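Rho guanyl nucleotide exchange factor (Rom2), putative (Aspergillus fumigatus Af293, PDB 5O51) probably acts as a guanyl-nucleotide exchange factor for Rho-type GTPases, and is represented here by its CNH domain, a seven-bladed beta-propeller. Local coordinates at residues S87-A92 / S101-P106; Y175-S180 / C194-E199; S276-L281 / I290-T295. All coordinates share one frame; numbering follows the deposited sequence.

Interaction 1. Residues S87-A92 / S101-P106; sequences SYPMEA and SVAKRP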
loop_
_atom_site.group_PDB
_atom_site.type_symbol
_atom_site.label_atom_id
_atom_site.label_comp_id
_atom_site.label_asym_id
_atom_site.label_seq_id
_atom_site.Cartn_x
_atom_site.Cartn_y
_atom_site.Cartn_z
ATOM N N SER A 87 -8.243 -15.873 -0.684
ATOM C CA SER A 87 -9.400 -15.148 -1.101
ATOM C C SER A 87 -10.630 -15.556 -0.298
ATOM O O SER A 87 -10.731 -16.669 0.220
ATOM C CB SER A 87 -9.645 -15.388 -2.581
ATOM O OG SER A 87 -10.250 -16.660 -2.766
ATOM N N TYR A 88 -11.569 -14.642 -0.163
ATOM C CA TYR A 88 -12.900 -14.966 0.347
ATOM C C TYR A 88 -13.915 -14.309 -0.589
ATOM O O TYR A 88 -13.674 -13.205 -1.097
ATOM C CB TYR A 88 -13.124 -14.375 1.718
ATOM C CG TYR A 88 -12.294 -14.881 2.832
ATOM C CD1 TYR A 88 -10.993 -14.452 2.991
ATOM C CD2 TYR A 88 -12.839 -15.749 3.815
ATOM C CE1 TYR A 88 -10.227 -14.858 4.064
ATOM C CE2 TYR A 88 -12.048 -16.232 4.859
ATOM C CZ TYR A 88 -10.737 -15.762 4.948
ATOM O OH TYR A 88 -9.924 -16.150 5.956
ATOM N N PRO A 89 -15.087 -14.911 -0.759
ATOM C CA PRO A 89 -16.072 -14.105 -1.471
ATOM C C PRO A 89 -16.575 -12.931 -0.609
ATOM O O PRO A 89 -16.650 -13.021 0.617
ATOM C CB PRO A 89 -17.208 -15.107 -1.780
ATOM C CG PRO A 89 -17.097 -16.173 -0.756
ATOM C CD PRO A 89 -15.650 -16.190 -0.264
ATOM N N MET A 90 -16.935 -11.853 -1.274
ATOM C CA MET A 90 -17.395 -10.644 -0.571
ATOM C C MET A 90 -18.646 -10.833 0.252
ATOM O O MET A 90 -18.889 -10.110 1.230
ATOM C CB MET A 90 -17.636 -9.485 -1.572
ATOM C CG MET A 90 -17.264 -8.145 -0.964
ATOM S SD MET A 90 -15.477 -7.847 -1.085
ATOM C CE MET A 90 -15.482 -7.233 -2.770
ATOM N N GLU A 91 -19.470 -11.793 -0.123
ATOM C CA GLU A 91 -20.596 -12.128 0.746
ATOM C C GLU A 91 -20.169 -12.595 2.162
ATOM O O GLU A 91 -20.951 -12.406 3.105
ATOM C CB GLU A 91 -21.560 -13.107 0.056
ATOM C CG GLU A 91 -20.942 -14.424 -0.356
ATOM C CD GLU A 91 -21.837 -15.297 -1.243
ATOM O OE1 GLU A 91 -23.059 -15.021 -1.360
ATOM O OE2 GLU A 91 -21.294 -16.287 -1.810
ATOM N N ALA A 92 -18.937 -13.108 2.359
ATOM C CA ALA A 92 -18.401 -13.308 3.736
ATOM C C ALA A 92 -18.630 -12.124 4.698
ATOM O O ALA A 92 -18.665 -12.292 5.932
ATOM C CB ALA A 92 -16.892 -13.580 3.709
ATOM N N SER A 101 -20.968 -20.577 7.963
ATOM C CA SER A 101 -21.386 -20.545 6.544
ATOM C C SER A 101 -20.193 -20.691 5.576
ATOM O O SER A 101 -19.082 -20.221 5.843
ATOM C CB SER A 101 -22.167 -19.271 6.193
ATOM O OG SER A 101 -21.275 -18.191 6.039
ATOM N N VAL A 102 -20.452 -21.364 4.463
ATOM C CA VAL A 102 -19.431 -21.626 3.458
ATOM C C VAL A 102 -18.796 -20.346 2.823
ATOM O O VAL A 102 -17.650 -20.400 2.385
ATOM C CB VAL A 102 -19.980 -22.618 2.370
ATOM C CG1 VAL A 102 -21.135 -21.995 1.570
ATOM C CG2 VAL A 102 -18.837 -23.110 1.468
ATOM N N ALA A 103 -19.516 -19.219 2.800
ATOM C CA ALA A 103 -18.933 -17.908 2.420
ATOM C C ALA A 103 -17.718 -17.428 3.249
ATOM O O ALA A 103 -16.841 -16.752 2.716
ATOM C CB ALA A 103 -20.014 -16.835 2.433
ATOM N N LYS A 104 -17.644 -17.783 4.536
ATOM C CA LYS A 104 -16.459 -17.466 5.358
ATOM C C LYS A 104 -15.359 -18.493 5.212
ATOM O O LYS A 104 -14.381 -18.439 5.927
ATOM C CB LYS A 104 -16.834 -17.271 6.827
ATOM C CG LYS A 104 -17.917 -16.190 7.008
ATOM C CD LYS A 104 -18.189 -15.918 8.451
ATOM C CE LYS A 104 -19.356 -14.936 8.641
ATOM N NZ LYS A 104 -18.814 -13.559 8.522
ATOM N N ARG A 105 -15.474 -19.410 4.260
ATOM C CA ARG A 105 -14.345 -20.369 4.006
ATOM C C ARG A 105 -13.195 -19.770 3.162
ATOM O O ARG A 105 -13.450 -19.209 2.109
ATOM C CB ARG A 105 -14.872 -21.638 3.325
ATOM C CG ARG A 105 -14.018 -22.884 3.588
ATOM C CD ARG A 105 -14.848 -24.158 3.427
ATOM N NE ARG A 105 -15.874 -24.275 4.470
ATOM C CZ ARG A 105 -16.784 -25.246 4.546
ATOM N NH1 ARG A 105 -16.814 -26.212 3.631
ATOM N NH2 ARG A 105 -17.667 -25.250 5.549
ATOM N N PRO A 106 -11.944 -19.865 3.629
ATOM C CA PRO A 106 -10.888 -19.314 2.763
ATOM C C PRO A 106 -10.499 -20.204 1.625
ATOM O O PRO A 106 -10.499 -21.388 1.787
ATOM C CB PRO A 106 -9.686 -19.151 3.707
ATOM C CG PRO A 106 -9.964 -20.109 4.823
ATOM C CD PRO A 106 -11.460 -20.007 5.019
#
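Pro106 lies over one face of the Tyr88 ring, its CA 3.9 Å above the ring plane and displaced toward the rim, while the main chain of Lys104 meets the ring at its edge. There Tyr88 CE2 comes within 3.4 Å of Lys104 O, and the carbonyl oxygen of Ala103 also lies near the ring plane. The phenol and the Pro106 ring run side by side in the same direction, with Tyr88 CZ 3.8 Å from Pro106 CB. With CG turned anti to its own carbonyl carbon (chi1 -65°), the Tyr88 ring swings from the strand to the returning loop.

The second meeting point is formed by two 3-10 segments, 90-92 and 102-104. Ala103 points its methyl group at the first of them, where Ala103 CB rests 3.8 Å from Glu91 CG. Pro89 CD and the methyl group of Ala92 pack against the carbonyl oxygen of Ala103, the latter with Ala92 CB 3.3 Å from Ala103 O.

Lys104 starts away from the other segment, but its chain runs extended to CE and bends at the last torsion (chi4 -84°), bringing the ammonium to Ala92. The hydrogen bond from Lys104 NZ to Ala92 O measures 2.9 Å, and the donor sits nearly on the extension of the carbonyl bond, with a C=O...N angle of 162°. Leu60 in strand 57-61 of the preceding blade touches both Tyr88 and Lys104.

The contact thus closes the long connection between strands 84-89 and 107-110 of one propeller blade. Carbon atoms packed on carbon and on carbonyl oxygens make up most of it, with one hydrogen bond across the segments. The ammonium donates to two backbone carbonyls, Ala92 O and Val59 O of the neighbouring blade, which probably stabilise its charge.

Interaction 2. Residues Y175-S180 / C194-E199; sequences YIPAES and CARGFE
Ser180 and Cys194 form an antiparallel, non-hydrogen-bonded pair at the start of a beta-propeller blade, their CA atoms 3.9 Å apart. Strand 169-176, the last of one four-stranded blade, passes through 177-179 into strand 180-186, the first of the next. Pro177 is the centre of an inverse gamma turn in this crossing. Facing it, residues 194 to 197 make a type I beta turn that joins strands 189-194 and 197-202 as a hairpin. The two backbones are tied where Ala195 N donates to Glu179 O at 2.9 Å; the bond is bent at its hydrogen, 136° at N-H...O, although the donor nitrogen lies nearly on the extension of the C=O bond (171°). Cys194 CA also approaches Glu179 O, giving that oxygen a CA-H contact beside the amide bond.

Among the side chains, Ala178 points its methyl group into the turn, and its CB is 4.2 Å from Cys194 SG. The sulfur lies between the backbone N and carbonyl carbon of its own residue (chi1 79°), a position from which it receives a weak bond from Arg196 N. Ser180 OG lies on the same side of the sheet as the cysteine, near its CB. Ser137 holds the crossing from the preceding blade through Ala178 O and Ser180 OG, while the bond from Ala195 N ties it to the following one.

The chain of Arg196, bent at chi3, brings its guanidinium near Ala178 CB and the proline carbonyl. Arg196 NH1 makes a weak bond of 3.3 Å to Pro177 O, which lies at the edge of the guanidinium near its plane.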
loop_
_atom_site.group_PDB
_atom_site.type_symbol
_atom_site.label_atom_id
_atom_site.label_comp_id
_atom_site.label_asym_id
_atom_site.label_seq_id
_atom_site.Cartn_x
_atom_site.Cartn_y
_atom_site.Cartn_z
ATOM N N TYR A 175 11.962 -14.333 -10.848
ATOM C CA TYR A 175 13.002 -14.363 -9.822
ATOM C C TYR A 175 13.812 -13.059 -9.870
ATOM O O TYR A 175 13.995 -12.489 -10.939
ATOM C CB TYR A 175 13.923 -15.572 -10.020
ATOM C CG TYR A 175 15.119 -15.513 -9.091
ATOM C CD1 TYR A 175 15.018 -15.976 -7.779
ATOM C CD2 TYR A 175 16.336 -14.918 -9.497
ATOM C CE1 TYR A 175 16.094 -15.891 -6.899
ATOM C CE2 TYR A 175 17.421 -14.818 -8.620
ATOM C CZ TYR A 175 17.295 -15.321 -7.325
ATOM O OH TYR A 175 18.349 -15.262 -6.429
ATOM N N ILE A 176 14.275 -12.583 -8.712
ATOM C CA ILE A 176 14.973 -11.287 -8.593
ATOM C C ILE A 176 16.053 -11.466 -7.526
ATOM O O ILE A 176 15.717 -11.789 -6.366
ATOM C CB ILE A 176 14.044 -10.121 -8.092
ATOM C CG1 ILE A 176 12.853 -9.832 -9.044
ATOM C CG2 ILE A 176 14.842 -8.828 -7.806
ATOM C CD1 ILE A 176 13.174 -8.960 -10.232
ATOM N N PRO A 177 17.334 -11.220 -7.868
ATOM C CA PRO A 177 18.403 -11.392 -6.867
ATOM C C PRO A 177 18.618 -10.156 -5.991
ATOM O O PRO A 177 19.716 -9.592 -5.998
ATOM C CB PRO A 177 19.639 -11.689 -7.742
ATOM C CG PRO A 177 19.390 -10.895 -8.982
ATOM C CD PRO A 177 17.899 -10.991 -9.221
ATOM N N ALA A 178 17.573 -9.757 -5.253
ATOM C CA ALA A 178 17.640 -8.700 -4.215
ATOM C C ALA A 178 16.397 -8.637 -3.280
ATOM O O ALA A 178 15.297 -9.069 -3.633
ATOM C CB ALA A 178 17.860 -7.347 -4.864
ATOM N N GLU A 179 16.595 -8.068 -2.095
ATOM C CA GLU A 179 15.490 -7.751 -1.176
ATOM C C GLU A 179 14.541 -6.681 -1.787
ATOM O O GLU A 179 15.016 -5.610 -2.203
ATOM C CB GLU A 179 16.051 -7.250 0.166
ATOM C CG GLU A 179 15.018 -7.149 1.299
ATOM C CD GLU A 179 15.600 -6.659 2.621
ATOM O OE1 GLU A 179 16.478 -5.766 2.612
ATOM O OE2 GLU A 179 15.168 -7.168 3.679
ATOM N N SER A 180 13.228 -6.981 -1.826
ATOM C CA SER A 180 12.203 -6.080 -2.419
ATOM C C SER A 180 11.328 -5.374 -1.385
ATOM O O SER A 180 10.750 -6.037 -0.537
ATOM C CB SER A 180 11.294 -6.844 -3.354
ATOM O OG SER A 180 12.008 -7.282 -4.473
ATOM N N CYS A 194 13.430 -2.578 -5.090
ATOM C CA CYS A 194 14.329 -3.565 -4.499
ATOM C C CYS A 194 15.529 -2.772 -4.057
ATOM O O CYS A 194 15.647 -1.622 -4.416
ATOM C CB CYS A 194 14.703 -4.641 -5.546
ATOM S SG CYS A 194 15.977 -4.081 -6.709
ATOM N N ALA A 195 16.442 -3.373 -3.317
ATOM C CA ALA A 195 17.575 -2.615 -2.730
ATOM C C ALA A 195 18.511 -1.858 -3.702
ATOM O O ALA A 195 19.247 -0.973 -3.292
ATOM C CB ALA A 195 18.374 -3.570 -1.874
ATOM N N ARG A 196 18.532 -2.230 -4.974
ATOM C CA ARG A 196 19.398 -1.561 -5.965
ATOM C C ARG A 196 18.679 -0.437 -6.703
ATOM O O ARG A 196 19.319 0.374 -7.411
ATOM C CB ARG A 196 19.906 -2.573 -6.995
ATOM C CG ARG A 196 21.050 -3.468 -6.502
ATOM C CD ARG A 196 21.644 -4.277 -7.652
ATOM N NE ARG A 196 20.603 -4.727 -8.599
ATOM C CZ ARG A 196 20.055 -5.948 -8.678
ATOM N NH1 ARG A 196 20.425 -6.954 -7.880
ATOM N NH2 ARG A 196 19.118 -6.176 -9.600
ATOM N N GLY A 197 17.356 -0.418 -6.566
ATOM C CA GLY A 197 16.492 0.611 -7.132
ATOM C C GLY A 197 15.211 0.021 -7.695
ATOM O O GLY A 197 14.878 -1.178 -7.545
ATOM N N PHE A 198 14.490 0.871 -8.381
ATOM C CA PHE A 198 13.380 0.430 -9.189
ATOM C C PHE A 198 13.865 -0.379 -10.431
ATOM O O PHE A 198 14.569 0.163 -11.279
ATOM C CB PHE A 198 12.590 1.672 -9.595
ATOM C CG PHE A 198 11.706 2.266 -8.487
ATOM C CD1 PHE A 198 10.686 1.516 -7.894
ATOM C CD2 PHE A 198 11.846 3.610 -8.106
ATOM C CE1 PHE A 198 9.869 2.094 -6.934
ATOM C CE2 PHE A 198 11.003 4.202 -7.155
ATOM C CZ PHE A 198 10.020 3.435 -6.571
ATOM N N GLU A 199 13.498 -1.655 -10.529
ATOM C CA GLU A 199 13.874 -2.484 -11.681
ATOM C C GLU A 199 12.610 -2.942 -12.416
ATOM O O GLU A 199 11.717 -3.573 -11.849
ATOM C CB GLU A 199 14.737 -3.700 -11.274
ATOM C CG GLU A 199 15.951 -3.399 -10.367
ATOM C CD GLU A 199 17.210 -2.857 -11.065
ATOM O OE1 GLU A 199 17.420 -3.114 -12.273
ATOM O OE2 GLU A 199 18.026 -2.188 -10.376
#

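Interaction 3. Residues S276-L281 / I290-T295; sequences SYPYIL and IRHIET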
loop_
_atom_site.group_PDB
_atom_site.type_symbol
_atom_site.label_atom_id
_atom_site.label_comp_id
_atom_site.label_asym_id
_atom_site.label_seq_id
_atom_site.Cartn_x
_atom_site.Cartn_y
_atom_site.Cartn_z
ATOM N N SER A 276 -2.045 14.204 -2.705
ATOM C CA SER A 276 -3.324 14.938 -2.762
ATOM C C SER A 276 -3.067 16.388 -3.203
ATOM O O SER A 276 -2.944 17.309 -2.371
ATOM C CB SER A 276 -4.033 14.869 -1.426
ATOM O OG SER A 276 -5.309 15.396 -1.560
ATOM N N TYR A 277 -2.978 16.571 -4.513
ATOM C CA TYR A 277 -2.545 17.856 -5.160
ATOM C C TYR A 277 -3.109 19.076 -4.441
ATOM O O TYR A 277 -4.277 19.058 -4.086
ATOM C CB TYR A 277 -2.860 17.884 -6.673
ATOM C CG TYR A 277 -1.987 18.914 -7.427
ATOM C CD1 TYR A 277 -2.299 20.285 -7.361
ATOM C CD2 TYR A 277 -0.853 18.528 -8.198
ATOM C CE1 TYR A 277 -1.516 21.231 -7.995
ATOM C CE2 TYR A 277 -0.062 19.508 -8.841
ATOM C CZ TYR A 277 -0.411 20.849 -8.703
ATOM O OH TYR A 277 0.285 21.884 -9.281
ATOM N N PRO A 278 -2.311 20.120 -4.131
ATOM C CA PRO A 278 -0.895 20.289 -4.447
ATOM C C PRO A 278 0.069 19.694 -3.368
ATOM O O PRO A 278 1.217 20.153 -3.276
ATOM C CB PRO A 278 -0.778 21.831 -4.487
ATOM C CG PRO A 278 -1.680 22.245 -3.398
ATOM C CD PRO A 278 -2.799 21.255 -3.319
ATOM N N TYR A 279 -0.355 18.681 -2.598
ATOM C CA TYR A 279 0.515 18.188 -1.501
ATOM C C TYR A 279 1.058 16.786 -1.732
ATOM O O TYR A 279 0.444 15.969 -2.402
ATOM C CB TYR A 279 -0.184 18.276 -0.183
ATOM C CG TYR A 279 -0.773 19.641 0.146
ATOM C CD1 TYR A 279 0.048 20.743 0.395
ATOM C CD2 TYR A 279 -2.150 19.827 0.217
ATOM C CE1 TYR A 279 -0.481 21.966 0.709
ATOM C CE2 TYR A 279 -2.701 21.048 0.527
ATOM C CZ TYR A 279 -1.867 22.120 0.783
ATOM O OH TYR A 279 -2.394 23.363 1.091
ATOM N N ILE A 280 2.259 16.528 -1.198
ATOM C CA ILE A 280 2.835 15.188 -1.187
ATOM C C ILE A 280 3.078 14.929 0.279
ATOM O O ILE A 280 3.680 15.801 0.989
ATOM C CB ILE A 280 4.051 15.048 -2.128
ATOM C CG1 ILE A 280 4.844 13.759 -1.868
ATOM C CG2 ILE A 280 5.007 16.218 -2.050
ATOM C CD1 ILE A 280 4.099 12.551 -2.393
ATOM N N LEU A 281 2.543 13.785 0.771
ATOM C CA LEU A 281 2.613 13.441 2.191
ATOM C C LEU A 281 3.508 12.209 2.375
ATOM O O LEU A 281 3.299 11.200 1.721
ATOM C CB LEU A 281 1.240 13.121 2.725
ATOM C CG LEU A 281 0.220 14.295 2.820
ATOM C CD1 LEU A 281 -0.528 14.454 1.516
ATOM C CD2 LEU A 281 -0.801 14.099 3.912
ATOM N N ILE A 290 4.526 16.973 5.300
ATOM C CA ILE A 290 3.729 17.487 4.153
ATOM C C ILE A 290 4.471 18.616 3.353
ATOM O O ILE A 290 4.794 19.656 3.928
ATOM C CB ILE A 290 2.359 17.944 4.623
ATOM C CG1 ILE A 290 1.676 16.786 5.403
ATOM C CG2 ILE A 290 1.531 18.463 3.450
ATOM C CD1 ILE A 290 0.468 17.304 6.188
ATOM N N ARG A 291 4.787 18.320 2.066
ATOM C CA ARG A 291 5.427 19.277 1.143
ATOM C C ARG A 291 4.503 19.652 -0.048
ATOM O O ARG A 291 3.682 18.834 -0.518
ATOM C CB ARG A 291 6.722 18.736 0.527
ATOM C CG ARG A 291 7.779 18.173 1.504
ATOM C CD ARG A 291 8.707 19.220 2.009
ATOM N NE ARG A 291 9.814 18.636 2.725
ATOM C CZ ARG A 291 11.110 18.722 2.396
ATOM N NH1 ARG A 291 11.523 19.415 1.316
ATOM N NH2 ARG A 291 12.016 18.091 3.180
ATOM N N HIS A 292 4.747 20.870 -0.561
ATOM C CA HIS A 292 4.161 21.397 -1.823
ATOM C C HIS A 292 4.806 20.805 -3.074
ATOM O O HIS A 292 5.985 20.940 -3.293
ATOM C CB HIS A 292 4.283 22.912 -1.852
ATOM C CG HIS A 292 3.252 23.574 -2.696
ATOM N ND1 HIS A 292 3.355 23.613 -4.055
ATOM C CD2 HIS A 292 2.133 24.274 -2.377
ATOM C CE1 HIS A 292 2.314 24.254 -4.559
ATOM N NE2 HIS A 292 1.563 24.668 -3.558
ATOM N N ILE A 293 4.030 20.146 -3.915
ATOM C CA ILE A 293 4.551 19.491 -5.116
ATOM C C ILE A 293 5.197 20.436 -6.149
ATOM O O ILE A 293 6.052 20.032 -6.897
ATOM C CB ILE A 293 3.404 18.622 -5.766
ATOM C CG1 ILE A 293 3.903 17.655 -6.834
ATOM C CG2 ILE A 293 2.328 19.489 -6.427
ATOM C CD1 ILE A 293 4.675 16.472 -6.296
ATOM N N GLU A 294 4.749 21.679 -6.234
ATOM C CA GLU A 294 5.365 22.637 -7.158
ATOM C C GLU A 294 6.647 23.212 -6.624
ATOM O O GLU A 294 7.705 23.150 -7.311
ATOM C CB GLU A 294 4.384 23.767 -7.497
ATOM C CG GLU A 294 3.119 23.328 -8.218
ATOM C CD GLU A 294 3.398 22.452 -9.440
ATOM O OE1 GLU A 294 4.549 22.425 -9.941
ATOM O OE2 GLU A 294 2.445 21.767 -9.914
ATOM N N THR A 295 6.584 23.768 -5.419
ATOM C CA THR A 295 7.744 24.490 -4.909
ATOM C C THR A 295 8.724 23.639 -4.127
ATOM O O THR A 295 9.847 24.061 -3.937
ATOM C CB THR A 295 7.320 25.606 -4.000
ATOM O OG1 THR A 295 6.782 25.043 -2.812
ATOM C CG2 THR A 295 6.264 26.555 -4.730
#
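Leu281 and Ile290 lie side by side on one face of a beta hairpin, Leu281 CG 3.9 Å from Ile290 CG1. Next to them Tyr279 packs its CB against Ile290 CG2. Ile280 and Arg291 point to the other face, where Ile280 CG2 meets Arg291 CB; farther along, the Ile293 methyls reach Ile280 and the Tyr277 ring, and Leu241 of the preceding blade touches Ile280 and Ile293.

Strands 279-284 and 287-292 are the middle pair of their propeller blade. Ile280 N donates to Arg291 O at 2.8 Å and Arg291 N returns the bond to Ile280 O at 3.0 Å, both nearly straight. Next, Ile293 N bonds Pro278 O at 2.9 Å, the carbonyl of the residue that follows a cis peptide bond.

Pro278 CB sits over the face of the His292 ring, 4.1 Å from its centroid, a CH-pi contact. The ring is turned so that ND1 accepts Glu294 N, 18° out of the ring plane; ND1 therefore probably carries no proton. At the polar edge, Glu294 pairs with Arg259 and Arg291 with Glu289. Backbone bonds thus set the register between the segments, and both charges are met from outside them.

All three contacts belong to the same CNH propeller but to different blades, and none touches another: interactions 2 and 3 come closest, with nearest atoms about 12 Å apart, while interactions 1 and 3 lie on opposite sides of the chain's centre. Each is partly buried, mixing core residues with surface ones. Interaction 3 joins two neighbouring strands inside one blade and relies on regular backbone pairing. Interaction 1 packs the end of a strand against a loop of its own blade, with a lysine as the polar tie. Interaction 2 lies where one blade hands over to the next, and combines one bridged residue pair with one backbone bond from the turn and a weak arginine bond.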